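PDB 6W0P: kojibiose phosphorylase from Gut metagenome, which is a phosphorylase of glycoside hydrolase family 65, a group of multidomain carbohydrate-active enzymes built around a helical catalytic domain. Local coordinates for residues 147-152 against 286-291; 290-295 against 324-329; 422-427 against 497-502; 428-431 against 435-438. One frame throughout, in Å; residues are numbered along the deposited sequence.

Interaction 1 (147-152 against 286-291)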
loop_
_atom_site.group_PDB
_atom_site.type_symbol
_atom_site.label_atom_id
_atom_site.label_comp_id
_atom_site.label_asym_id
_atom_site.label_seq_id
_atom_site.Cartn_x
_atom_site.Cartn_y
_atom_site.Cartn_z
ATOM N N MET A 147 -28.799 32.504 0.133
ATOM C CA MET A 147 -29.166 31.130 0.587
ATOM C C MET A 147 -30.317 30.564 -0.245
ATOM O O MET A 147 -30.424 29.337 -0.242
ATOM C CB MET A 147 -29.562 31.095 2.062
ATOM C CG MET A 147 -28.448 31.549 2.958
ATOM S SD MET A 147 -26.931 30.581 2.810
ATOM C CE MET A 147 -27.469 29.041 3.542
ATOM N N SER A 148 -31.106 31.397 -0.939
ATOM C CA SER A 148 -32.246 30.975 -1.811
ATOM C C SER A 148 -31.808 30.897 -3.285
ATOM O O SER A 148 -31.920 29.811 -3.878
ATOM C CB SER A 148 -33.433 31.891 -1.643
ATOM O OG SER A 148 -33.456 32.429 -0.324
ATOM N N ASP A 149 -31.356 32.009 -3.871
ATOM C CA ASP A 149 -30.850 32.061 -5.273
ATOM C C ASP A 149 -29.340 31.856 -5.225
ATOM O O ASP A 149 -28.616 32.859 -5.256
ATOM C CB ASP A 149 -31.238 33.372 -5.966
ATOM C CG ASP A 149 -32.741 33.579 -6.040
ATOM O OD1 ASP A 149 -33.380 32.790 -6.748
ATOM O OD2 ASP A 149 -33.259 34.510 -5.363
ATOM N N CYS A 150 -28.895 30.602 -5.122
ATOM C CA CYS A 150 -27.569 30.225 -4.552
ATOM C C CYS A 150 -26.434 30.482 -5.550
ATOM O O CYS A 150 -25.259 30.440 -5.130
ATOM C CB CYS A 150 -27.572 28.780 -4.080
ATOM S SG CYS A 150 -28.909 28.441 -2.906
ATOM N N GLU A 151 -26.783 30.807 -6.799
ATOM C CA GLU A 151 -25.844 31.228 -7.869
ATOM C C GLU A 151 -25.230 32.587 -7.524
ATOM O O GLU A 151 -24.162 32.885 -8.090
ATOM C CB GLU A 151 -26.565 31.303 -9.212
ATOM C CG GLU A 151 -27.298 30.022 -9.580
ATOM C CD GLU A 151 -28.767 29.973 -9.175
ATOM O OE1 GLU A 151 -29.246 30.854 -8.375
ATOM O OE2 GLU A 151 -29.440 29.038 -9.642
ATOM N N ASN A 152 -25.869 33.380 -6.656
ATOM C CA ASN A 152 -25.430 34.761 -6.339
ATOM C C ASN A 152 -24.613 34.840 -5.050
ATOM O O ASN A 152 -24.938 34.136 -4.073
ATOM C CB ASN A 152 -26.598 35.720 -6.181
ATOM C CG ASN A 152 -27.520 35.703 -7.376
ATOM O OD1 ASN A 152 -27.093 35.333 -8.466
ATOM N ND2 ASN A 152 -28.761 36.114 -7.167
ATOM N N VAL A 286 -29.103 41.191 2.983
ATOM C CA VAL A 286 -28.895 40.692 4.373
ATOM C C VAL A 286 -30.271 40.281 4.928
ATOM O O VAL A 286 -30.364 39.186 5.480
ATOM C CB VAL A 286 -28.195 41.718 5.284
ATOM C CG1 VAL A 286 -28.016 41.174 6.695
ATOM C CG2 VAL A 286 -26.856 42.175 4.713
ATOM N N LYS A 287 -31.296 41.121 4.763
ATOM C CA LYS A 287 -32.679 40.837 5.239
ATOM C C LYS A 287 -33.198 39.576 4.547
ATOM O O LYS A 287 -33.783 38.751 5.240
ATOM C CB LYS A 287 -33.621 42.014 4.993
ATOM C CG LYS A 287 -33.372 43.216 5.888
ATOM C CD LYS A 287 -34.305 44.361 5.592
ATOM C CE LYS A 287 -34.011 45.598 6.413
ATOM N NZ LYS A 287 -35.200 46.483 6.480
ATOM N N LYS A 288 -32.935 39.416 3.254
ATOM C CA LYS A 288 -33.351 38.225 2.471
ATOM C C LYS A 288 -32.706 36.970 3.070
ATOM O O LYS A 288 -33.446 35.988 3.317
ATOM C CB LYS A 288 -32.989 38.402 1.002
ATOM C CG LYS A 288 -33.442 37.278 0.088
ATOM C CD LYS A 288 -32.930 37.489 -1.306
ATOM C CE LYS A 288 -33.460 36.482 -2.296
ATOM N NZ LYS A 288 -32.516 36.318 -3.432
ATOM N N ASN A 289 -31.410 37.025 3.382
ATOM C CA ASN A 289 -30.709 35.863 3.970
ATOM C C ASN A 289 -31.284 35.597 5.361
ATOM O O ASN A 289 -31.442 34.428 5.725
ATOM C CB ASN A 289 -29.194 36.041 4.014
ATOM C CG ASN A 289 -28.487 35.171 3.011
ATOM O OD1 ASN A 289 -29.057 34.818 1.987
ATOM N ND2 ASN A 289 -27.249 34.834 3.303
ATOM N N GLN A 290 -31.611 36.643 6.104
ATOM C CA GLN A 290 -32.131 36.485 7.480
ATOM C C GLN A 290 -33.488 35.772 7.418
ATOM O O GLN A 290 -33.731 34.947 8.296
ATOM C CB GLN A 290 -32.205 37.834 8.199
ATOM C CG GLN A 290 -32.717 37.746 9.631
ATOM C CD GLN A 290 -31.912 38.641 10.538
ATOM O OE1 GLN A 290 -30.983 39.337 10.098
ATOM N NE2 GLN A 290 -32.267 38.626 11.812
ATOM N N LYS A 291 -34.326 36.081 6.422
ATOM C CA LYS A 291 -35.653 35.443 6.211
ATOM C C LYS A 291 -35.442 33.932 6.029
ATOM O O LYS A 291 -36.189 33.159 6.632
ATOM C CB LYS A 291 -36.376 36.070 5.017
ATOM C CG LYS A 291 -37.895 36.107 5.113
ATOM C CD LYS A 291 -38.550 36.168 3.748
ATOM C CE LYS A 291 -38.600 34.820 3.048
ATOM N NZ LYS A 291 -39.939 34.185 3.184
HETATM O O HOH W 1 -31.483 34.491 0.479
#

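Interaction 2 (290-295 against 324-329)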
loop_
_atom_site.group_PDB
_atom_site.type_symbol
_atom_site.label_atom_id
_atom_site.label_comp_id
_atom_site.label_asym_id
_atom_site.label_seq_id
_atom_site.Cartn_x
_atom_site.Cartn_y
_atom_site.Cartn_z
ATOM N N GLN A 290 -31.611 36.643 6.104
ATOM C CA GLN A 290 -32.131 36.485 7.480
ATOM C C GLN A 290 -33.488 35.772 7.418
ATOM O O GLN A 290 -33.731 34.947 8.296
ATOM C CB GLN A 290 -32.205 37.834 8.199
ATOM C CG GLN A 290 -32.717 37.746 9.631
ATOM C CD GLN A 290 -31.912 38.641 10.538
ATOM O OE1 GLN A 290 -30.983 39.337 10.098
ATOM N NE2 GLN A 290 -32.267 38.626 11.812
ATOM N N LYS A 291 -34.326 36.081 6.422
ATOM C CA LYS A 291 -35.653 35.443 6.211
ATOM C C LYS A 291 -35.442 33.932 6.029
ATOM O O LYS A 291 -36.189 33.159 6.632
ATOM C CB LYS A 291 -36.376 36.070 5.017
ATOM C CG LYS A 291 -37.895 36.107 5.113
ATOM C CD LYS A 291 -38.550 36.168 3.748
ATOM C CE LYS A 291 -38.600 34.820 3.048
ATOM N NZ LYS A 291 -39.939 34.185 3.184
ATOM N N PHE A 292 -34.428 33.525 5.256
ATOM C CA PHE A 292 -34.056 32.097 5.069
ATOM C C PHE A 292 -33.604 31.471 6.396
ATOM O O PHE A 292 -34.084 30.380 6.710
ATOM C CB PHE A 292 -32.948 31.964 4.034
ATOM C CG PHE A 292 -32.397 30.572 3.886
ATOM C CD1 PHE A 292 -31.450 30.086 4.779
ATOM C CD2 PHE A 292 -32.799 29.766 2.835
ATOM C CE1 PHE A 292 -30.919 28.818 4.616
ATOM C CE2 PHE A 292 -32.260 28.500 2.676
ATOM C CZ PHE A 292 -31.317 28.032 3.562
ATOM N N PHE A 293 -32.710 32.111 7.160
ATOM C CA PHE A 293 -32.207 31.530 8.433
ATOM C C PHE A 293 -33.315 31.498 9.501
ATOM O O PHE A 293 -33.301 30.543 10.325
ATOM C CB PHE A 293 -30.954 32.259 8.914
ATOM C CG PHE A 293 -29.709 31.840 8.181
ATOM C CD1 PHE A 293 -29.128 30.611 8.444
ATOM C CD2 PHE A 293 -29.129 32.674 7.239
ATOM C CE1 PHE A 293 -27.975 30.222 7.786
ATOM C CE2 PHE A 293 -27.991 32.281 6.568
ATOM C CZ PHE A 293 -27.428 31.051 6.828
ATOM N N ASN A 294 -34.198 32.503 9.553
ATOM C CA ASN A 294 -35.296 32.561 10.552
ATOM C C ASN A 294 -36.144 31.289 10.412
ATOM O O ASN A 294 -36.456 30.678 11.422
ATOM C CB ASN A 294 -36.203 33.780 10.403
ATOM C CG ASN A 294 -35.573 35.083 10.851
ATOM O OD1 ASN A 294 -34.556 35.102 11.548
ATOM N ND2 ASN A 294 -36.168 36.188 10.434
ATOM N N HIS A 295 -36.495 30.915 9.180
ATOM C CA HIS A 295 -37.261 29.682 8.864
ATOM C C HIS A 295 -36.531 28.470 9.464
ATOM O O HIS A 295 -37.195 27.699 10.183
ATOM C CB HIS A 295 -37.497 29.588 7.351
ATOM C CG HIS A 295 -38.079 28.290 6.917
ATOM N ND1 HIS A 295 -39.449 28.051 6.930
ATOM C CD2 HIS A 295 -37.488 27.154 6.490
ATOM C CE1 HIS A 295 -39.672 26.827 6.487
ATOM N NE2 HIS A 295 -38.484 26.253 6.229
ATOM N N ALA A 324 -24.186 23.729 4.804
ATOM C CA ALA A 324 -23.670 22.541 4.091
ATOM C C ALA A 324 -24.704 21.986 3.099
ATOM O O ALA A 324 -24.284 21.507 2.035
ATOM C CB ALA A 324 -23.252 21.495 5.091
ATOM N N TYR A 325 -25.996 21.983 3.444
ATOM C CA TYR A 325 -27.053 21.330 2.624
ATOM C C TYR A 325 -28.440 21.891 2.946
ATOM O O TYR A 325 -28.782 22.007 4.124
ATOM C CB TYR A 325 -27.062 19.829 2.901
ATOM C CG TYR A 325 -27.404 18.984 1.705
ATOM C CD1 TYR A 325 -26.483 18.803 0.702
ATOM C CD2 TYR A 325 -28.643 18.387 1.560
ATOM C CE1 TYR A 325 -26.778 18.055 -0.418
ATOM C CE2 TYR A 325 -28.958 17.629 0.436
ATOM C CZ TYR A 325 -28.013 17.449 -0.556
ATOM O OH TYR A 325 -28.263 16.670 -1.655
ATOM N N HIS A 326 -29.246 22.204 1.936
ATOM C CA HIS A 326 -30.662 22.589 2.184
ATOM C C HIS A 326 -31.592 22.056 1.089
ATOM O O HIS A 326 -32.723 22.536 1.026
ATOM C CB HIS A 326 -30.773 24.106 2.383
ATOM C CG HIS A 326 -30.487 24.917 1.157
ATOM N ND1 HIS A 326 -29.214 25.276 0.789
ATOM C CD2 HIS A 326 -31.316 25.456 0.231
ATOM C CE1 HIS A 326 -29.272 25.997 -0.322
ATOM N NE2 HIS A 326 -30.547 26.125 -0.690
ATOM N N GLY A 327 -31.152 21.087 0.279
ATOM C CA GLY A 327 -31.987 20.480 -0.766
ATOM C C GLY A 327 -31.961 21.300 -2.042
ATOM O O GLY A 327 -32.954 21.267 -2.792
ATOM N N PHE A 328 -30.875 22.020 -2.311
ATOM C CA PHE A 328 -30.761 22.835 -3.543
ATOM C C PHE A 328 -30.658 21.925 -4.772
ATOM O O PHE A 328 -31.160 22.323 -5.826
ATOM C CB PHE A 328 -29.546 23.760 -3.518
ATOM C CG PHE A 328 -29.465 24.648 -4.732
ATOM C CD1 PHE A 328 -30.308 25.750 -4.857
ATOM C CD2 PHE A 328 -28.565 24.377 -5.754
ATOM C CE1 PHE A 328 -30.256 26.566 -5.976
ATOM C CE2 PHE A 328 -28.526 25.186 -6.884
ATOM C CZ PHE A 328 -29.364 26.280 -6.988
ATOM N N ASP A 329 -30.016 20.762 -4.652
ATOM C CA ASP A 329 -29.630 19.940 -5.830
ATOM C C ASP A 329 -29.521 18.459 -5.476
ATOM O O ASP A 329 -28.643 18.076 -4.714
ATOM C CB ASP A 329 -28.297 20.417 -6.398
ATOM C CG ASP A 329 -27.931 19.803 -7.749
ATOM O OD1 ASP A 329 -28.505 18.750 -8.114
ATOM O OD2 ASP A 329 -27.075 20.389 -8.426
#

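Interaction 3 (422-427 against 497-502)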
loop_
_atom_site.group_PDB
_atom_site.type_symbol
_atom_site.label_atom_id
_atom_site.label_comp_id
_atom_site.label_asym_id
_atom_site.label_seq_id
_atom_site.Cartn_x
_atom_site.Cartn_y
_atom_site.Cartn_z
ATOM N N GLY A 422 -24.809 1.620 4.390
ATOM C CA GLY A 422 -25.158 3.000 4.792
ATOM C C GLY A 422 -26.239 3.621 3.914
ATOM O O GLY A 422 -27.161 4.278 4.455
ATOM N N VAL A 423 -26.149 3.440 2.605
ATOM C CA VAL A 423 -27.242 3.852 1.670
ATOM C C VAL A 423 -28.496 3.027 1.987
ATOM O O VAL A 423 -29.560 3.630 2.088
ATOM C CB VAL A 423 -26.816 3.812 0.188
ATOM C CG1 VAL A 423 -27.941 4.241 -0.736
ATOM C CG2 VAL A 423 -25.594 4.702 -0.054
ATOM N N PHE A 424 -28.395 1.718 2.215
ATOM C CA PHE A 424 -29.574 0.899 2.601
ATOM C C PHE A 424 -30.232 1.539 3.836
ATOM O O PHE A 424 -31.449 1.848 3.797
ATOM C CB PHE A 424 -29.211 -0.556 2.877
ATOM C CG PHE A 424 -30.004 -1.109 4.033
ATOM C CD1 PHE A 424 -31.385 -1.222 3.953
ATOM C CD2 PHE A 424 -29.381 -1.478 5.208
ATOM C CE1 PHE A 424 -32.128 -1.658 5.041
ATOM C CE2 PHE A 424 -30.122 -1.929 6.292
ATOM C CZ PHE A 424 -31.496 -2.020 6.209
ATOM N N TYR A 425 -29.450 1.797 4.889
ATOM C CA TYR A 425 -29.970 2.352 6.164
ATOM C C TYR A 425 -30.599 3.739 5.960
ATOM O O TYR A 425 -31.588 4.005 6.621
ATOM C CB TYR A 425 -28.880 2.421 7.231
ATOM C CG TYR A 425 -29.415 2.780 8.585
ATOM C CD1 TYR A 425 -29.948 1.820 9.415
ATOM C CD2 TYR A 425 -29.399 4.094 9.037
ATOM C CE1 TYR A 425 -30.440 2.144 10.666
ATOM C CE2 TYR A 425 -29.899 4.436 10.277
ATOM C CZ TYR A 425 -30.422 3.457 11.100
ATOM O OH TYR A 425 -30.898 3.775 12.343
ATOM N N ALA A 426 -29.999 4.619 5.155
ATOM C CA ALA A 426 -30.578 5.939 4.822
ATOM C C ALA A 426 -31.962 5.748 4.188
ATOM O O ALA A 426 -32.895 6.429 4.634
ATOM C CB ALA A 426 -29.657 6.732 3.919
ATOM N N ILE A 427 -32.105 4.844 3.206
ATOM C CA ILE A 427 -33.418 4.591 2.545
ATOM C C ILE A 427 -34.424 4.195 3.626
ATOM O O ILE A 427 -35.500 4.846 3.701
ATOM C CB ILE A 427 -33.293 3.540 1.434
ATOM C CG1 ILE A 427 -32.543 4.085 0.217
ATOM C CG2 ILE A 427 -34.653 2.986 1.043
ATOM C CD1 ILE A 427 -31.971 2.995 -0.673
ATOM N N PHE A 497 -31.106 -7.311 3.462
ATOM C CA PHE A 497 -31.810 -8.443 2.806
ATOM C C PHE A 497 -33.260 -8.480 3.287
ATOM O O PHE A 497 -34.152 -8.619 2.447
ATOM C CB PHE A 497 -31.108 -9.774 3.085
ATOM C CG PHE A 497 -29.733 -9.897 2.482
ATOM C CD1 PHE A 497 -29.383 -9.173 1.361
ATOM C CD2 PHE A 497 -28.799 -10.750 3.045
ATOM C CE1 PHE A 497 -28.116 -9.276 0.822
ATOM C CE2 PHE A 497 -27.531 -10.858 2.502
ATOM C CZ PHE A 497 -27.197 -10.133 1.376
ATOM N N GLN A 498 -33.472 -8.342 4.597
ATOM C CA GLN A 498 -34.819 -8.458 5.209
ATOM C C GLN A 498 -35.669 -7.248 4.810
ATOM O O GLN A 498 -36.856 -7.444 4.522
ATOM C CB GLN A 498 -34.703 -8.629 6.714
ATOM C CG GLN A 498 -34.061 -9.950 7.107
ATOM C CD GLN A 498 -33.834 -10.007 8.597
ATOM O OE1 GLN A 498 -33.603 -8.984 9.239
ATOM N NE2 GLN A 498 -33.899 -11.209 9.154
ATOM N N TYR A 499 -35.095 -6.050 4.692
ATOM C CA TYR A 499 -35.877 -4.869 4.245
ATOM C C TYR A 499 -36.337 -5.064 2.792
ATOM O O TYR A 499 -37.510 -4.772 2.485
ATOM C CB TYR A 499 -35.098 -3.563 4.408
ATOM C CG TYR A 499 -35.932 -2.317 4.234
ATOM C CD1 TYR A 499 -37.109 -2.128 4.949
ATOM C CD2 TYR A 499 -35.545 -1.321 3.355
ATOM C CE1 TYR A 499 -37.877 -0.982 4.800
ATOM C CE2 TYR A 499 -36.294 -0.167 3.198
ATOM C CZ TYR A 499 -37.465 0.003 3.915
ATOM O OH TYR A 499 -38.202 1.143 3.744
ATOM N N LEU A 500 -35.448 -5.505 1.908
ATOM C CA LEU A 500 -35.798 -5.659 0.479
ATOM C C LEU A 500 -36.912 -6.700 0.370
ATOM O O LEU A 500 -37.913 -6.420 -0.293
ATOM C CB LEU A 500 -34.579 -6.095 -0.335
ATOM C CG LEU A 500 -34.868 -6.369 -1.808
ATOM C CD1 LEU A 500 -35.557 -5.183 -2.460
ATOM C CD2 LEU A 500 -33.593 -6.710 -2.562
ATOM N N ASP A 501 -36.708 -7.850 1.012
ATOM C CA ASP A 501 -37.698 -8.945 1.125
ATOM C C ASP A 501 -39.084 -8.389 1.482
ATOM O O ASP A 501 -40.034 -8.700 0.738
ATOM C CB ASP A 501 -37.244 -10.003 2.129
ATOM C CG ASP A 501 -38.254 -11.135 2.200
ATOM O OD1 ASP A 501 -39.322 -10.892 2.806
ATOM O OD2 ASP A 501 -38.005 -12.218 1.590
ATOM N N LYS A 502 -39.195 -7.607 2.566
ATOM C CA LYS A 502 -40.458 -6.971 3.033
ATOM C C LYS A 502 -40.994 -5.979 1.987
ATOM O O LYS A 502 -42.215 -5.983 1.761
ATOM C CB LYS A 502 -40.252 -6.284 4.381
ATOM C CG LYS A 502 -41.429 -5.449 4.864
ATOM C CD LYS A 502 -41.454 -5.279 6.369
ATOM C CE LYS A 502 -42.170 -4.026 6.819
ATOM N NZ LYS A 502 -41.347 -2.826 6.520
#

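Interaction 4 (428-431 against 435-438)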
loop_
_atom_site.group_PDB
_atom_site.type_symbol
_atom_site.label_atom_id
_atom_site.label_comp_id
_atom_site.label_asym_id
_atom_site.label_seq_id
_atom_site.Cartn_x
_atom_site.Cartn_y
_atom_site.Cartn_z
ATOM N N TYR A 428 -34.071 3.197 4.441
ATOM C CA TYR A 428 -34.856 2.682 5.590
ATOM C C TYR A 428 -35.196 3.803 6.584
ATOM O O TYR A 428 -36.363 3.945 6.980
ATOM C CB TYR A 428 -34.076 1.559 6.265
ATOM C CG TYR A 428 -34.574 1.163 7.628
ATOM C CD1 TYR A 428 -35.696 0.363 7.789
ATOM C CD2 TYR A 428 -33.900 1.569 8.770
ATOM C CE1 TYR A 428 -36.151 0.000 9.049
ATOM C CE2 TYR A 428 -34.333 1.200 10.034
ATOM C CZ TYR A 428 -35.463 0.419 10.175
ATOM O OH TYR A 428 -35.846 0.073 11.444
ATOM N N HIS A 429 -34.214 4.602 6.993
ATOM C CA HIS A 429 -34.406 5.700 7.973
ATOM C C HIS A 429 -35.366 6.739 7.378
ATOM O O HIS A 429 -36.290 7.191 8.077
ATOM C CB HIS A 429 -33.045 6.270 8.404
ATOM C CG HIS A 429 -33.060 6.940 9.734
ATOM N ND1 HIS A 429 -31.937 7.548 10.260
ATOM C CD2 HIS A 429 -34.063 7.159 10.603
ATOM C CE1 HIS A 429 -32.251 8.079 11.430
ATOM N NE2 HIS A 429 -33.555 7.864 11.664
ATOM N N TYR A 430 -35.183 7.053 6.101
ATOM C CA TYR A 430 -35.997 8.036 5.357
ATOM C C TYR A 430 -37.468 7.586 5.332
ATOM O O TYR A 430 -38.386 8.406 5.598
ATOM C CB TYR A 430 -35.470 8.179 3.931
ATOM C CG TYR A 430 -36.302 9.119 3.108
ATOM C CD1 TYR A 430 -36.338 10.460 3.434
ATOM C CD2 TYR A 430 -37.079 8.677 2.045
ATOM C CE1 TYR A 430 -37.110 11.357 2.715
ATOM C CE2 TYR A 430 -37.848 9.564 1.309
ATOM C CZ TYR A 430 -37.875 10.906 1.659
ATOM O OH TYR A 430 -38.621 11.818 0.984
ATOM N N MET A 431 -37.684 6.315 4.978
ATOM C CA MET A 431 -39.036 5.721 4.879
ATOM C C MET A 431 -39.629 5.666 6.294
ATOM O O MET A 431 -40.844 5.872 6.430
ATOM C CB MET A 431 -38.988 4.324 4.246
ATOM C CG MET A 431 -38.548 4.363 2.786
ATOM S SD MET A 431 -39.715 5.274 1.708
ATOM C CE MET A 431 -41.146 4.204 1.861
ATOM N N ASN A 435 -42.296 7.702 5.221
ATOM C CA ASN A 435 -42.993 6.634 4.458
ATOM C C ASN A 435 -43.386 7.161 3.069
ATOM O O ASN A 435 -44.586 7.153 2.756
ATOM C CB ASN A 435 -44.185 6.111 5.258
ATOM C CG ASN A 435 -44.693 4.808 4.688
ATOM O OD1 ASN A 435 -44.156 4.316 3.699
ATOM N ND2 ASN A 435 -45.719 4.244 5.310
ATOM N N ASP A 436 -42.394 7.583 2.280
ATOM C CA ASP A 436 -42.548 8.247 0.961
ATOM C C ASP A 436 -42.685 7.173 -0.125
ATOM O O ASP A 436 -41.660 6.743 -0.691
ATOM C CB ASP A 436 -41.366 9.182 0.723
ATOM C CG ASP A 436 -41.381 9.942 -0.591
ATOM O OD1 ASP A 436 -42.176 9.559 -1.494
ATOM O OD2 ASP A 436 -40.569 10.893 -0.710
ATOM N N HIS A 437 -43.924 6.766 -0.419
ATOM C CA HIS A 437 -44.244 5.652 -1.355
ATOM C C HIS A 437 -43.624 5.904 -2.735
ATOM O O HIS A 437 -43.046 4.953 -3.291
ATOM C CB HIS A 437 -45.756 5.447 -1.453
ATOM C CG HIS A 437 -46.136 4.086 -1.920
ATOM N ND1 HIS A 437 -46.287 3.783 -3.257
ATOM C CD2 HIS A 437 -46.393 2.955 -1.236
ATOM C CE1 HIS A 437 -46.632 2.522 -3.379
ATOM N NE2 HIS A 437 -46.700 1.994 -2.158
ATOM N N LYS A 438 -43.753 7.126 -3.260
ATOM C CA LYS A 438 -43.275 7.526 -4.611
ATOM C C LYS A 438 -41.746 7.443 -4.707
ATOM O O LYS A 438 -41.247 6.969 -5.732
ATOM C CB LYS A 438 -43.762 8.932 -4.956
ATOM C CG LYS A 438 -45.270 9.038 -5.124
ATOM C CD LYS A 438 -45.710 9.942 -6.266
ATOM C CE LYS A 438 -47.215 9.919 -6.489
ATOM N NZ LYS A 438 -47.567 9.474 -7.861
#

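Interaction 1 (147-152 against 286-291)
D149 and K288 form the ionic part of this contact. The lysine, extended beyond CG, runs out from its helix and meets the aspartate side chain at about a right angle, placing NZ 2.7 Å from D149 OD2, on the anti lone pair of that oxygen. D146 is a second salt-bridge partner of the same ammonium group, so two carboxylates from one loop share it.

The neutral hydrogen bonds centre on N289. Its OD1 accepts the backbone N-H of M147 over 3.0 Å at an N-H...O angle of 154°, while ND2 donates to the carbonyls of L145 and S121; with both ends of the amide engaged, its rotation is fixed. Water 1, 2.9 Å from N289 OD1, links that oxygen to S148 OG.

Van der Waals contact is slight: M147 CG lies against the amide of N289, 3.5 Å from N289 ND2, before the bent chain turns off toward F292 and F293. Beyond it, a type I beta turn from D149 to N152 leads the chain into strand 152-161. The arrangement is a polar docking of a beta-hairpin loop, from the N-terminal domain's large antiparallel sheet, onto helix 282-300.

Interaction 2 (290-295 against 324-329)
The contact between F292 and H326 is a T-shaped (edge-to-face) aromatic pair near the protein surface, where helix 282-300 meets the loop that follows helix 308-324. F292 supplies the edge and H326 the face. The ring centroids lie 5.4 Å apart and the planes stand at 87°, almost perpendicular.

Two neighbouring atoms of the phenyl rim do the touching. F292 CE2 approaches H326 CD2 at 4.0 Å, and F292 CZ lies 4.0 Å from H326 CG, so the phenyl edge sits over the rim of the imidazole, on its CB side. The chi1 of F292, 174°, sets CG opposite the backbone N and carries the ring outward from the helix to the loop. H326 has its CG between the backbone N and the carbonyl carbon (chi1 68°), which presents the imidazole face to F292. On the imidazole face opposite F292, the backbone N of F328 lies above the rim as the loop curls round through G327, whose phi is positive.

Neighbours extend the cluster: M147 and I322 also pack on F292, C150 touches H326, and the carboxylate of E38 accepts the backbone N-H groups of H326 and F328. The T-shaped pair thus links helix 282-300 to a loop within the central catalytic domain of glycoside hydrolase family 65.

Interaction 3 (422-427 against 497-502)
Y499 meets both F424 and I427, and through it segment 497-502 of helix 487-504 packs on segment 422-427 of helix 418-434. The second segment begins with F497, which points away from this interface and packs on M528 and S532 of helix 522-534. Two residues on, Y499 directs its CB toward the facing helix.

The first atoms of Y499 meet F424 CE1, which lies 3.6 Å from Y499 CB and 3.8 Å from Y499 CD2. Y499 CG sits in the plane of the phenyl ring, at its edge, whereas F424 CE1 approaches the tyrosine ring at a slant. Farther out along the same ring, I427 CG2 is near the ring plane at the tyrosine edge, 4.2 Å from Y499 CE2. With its CG2 anti to the backbone N, I427 offers this methyl to the tyrosine. The chi1 of Y499, -168°, turns the ring away from its own backbone N and toward the facing helix; the nearest CA atoms of the two segments, those of F424 and Y499, are 8.7 Å apart.

Next in sequence, L500 turns to M528 and S452, and D501 forms a salt bridge with K529. Y428 meets the Y499 ring edge-to-face, and M440 of helix 437-458 packs on it as well.

All three contacting residues are buried, and they touch through carbon atoms alone. The chemistry therefore implies an association held by van der Waals and hydrophobic contact, which probably depends on fit rather than directional bonds here.

Interaction 4 (428-431 against 435-438)
D436 reaches Y430 with every atom of its side chain from CB to OD2. CB approaches the tyrosine obliquely, 3.6 Å from Y430 CE2. CG, set opposite the backbone N by a chi1 of -180°, lies 3.7 Å from Y430 OH. At the tip, OD2 accepts a hydrogen bond from Y430 OH over 2.7 Å through its anti lone pair; this oxygen lies in the ring plane at the edge, although the carboxylate as a whole is turned 49° from the ring. The other oxygen, OD1, caps the backbone N of F439, making D436 the N-cap of the helix that follows.

M431 also meets the turn. Its bent chain brings SD to 3.4 Å from D436 O and CE to 3.5 Å from N435 OD1. Along the backbone, N435 N donates to M431 O at 2.6 Å with a bent N-H...O angle of 137°, and N435 leaves helical geometry with a positive phi.

The contact thus forms the tight corner joining helices 418-434 and 437-458. Helix 365-376 flanks it, with K369 pairing with D436 OD2, and L361 of helix 351-361 packs on Y430.

In the fold
Interactions 1 and 2 come first along the chain, and interaction 4 lies within the chain loop closed by interaction 3. Interactions 1 and 2 adjoin, their centres 8 Å apart: both use helix 282-300, share Q290 and K291, and touch directly where M147 and C150 meet F292, H326 and F328. Together they join the sheet loop, this helix and the loop after helix 308-324. Interactions 3 and 4 form a second pair, with centres 11 Å apart on helix 418-434, and Y499 packs on Y428 and M431. Between interactions 2 and 3 the centres are about 29 Å apart, so the sheet-to-helix contacts lie well apart from the helix packing.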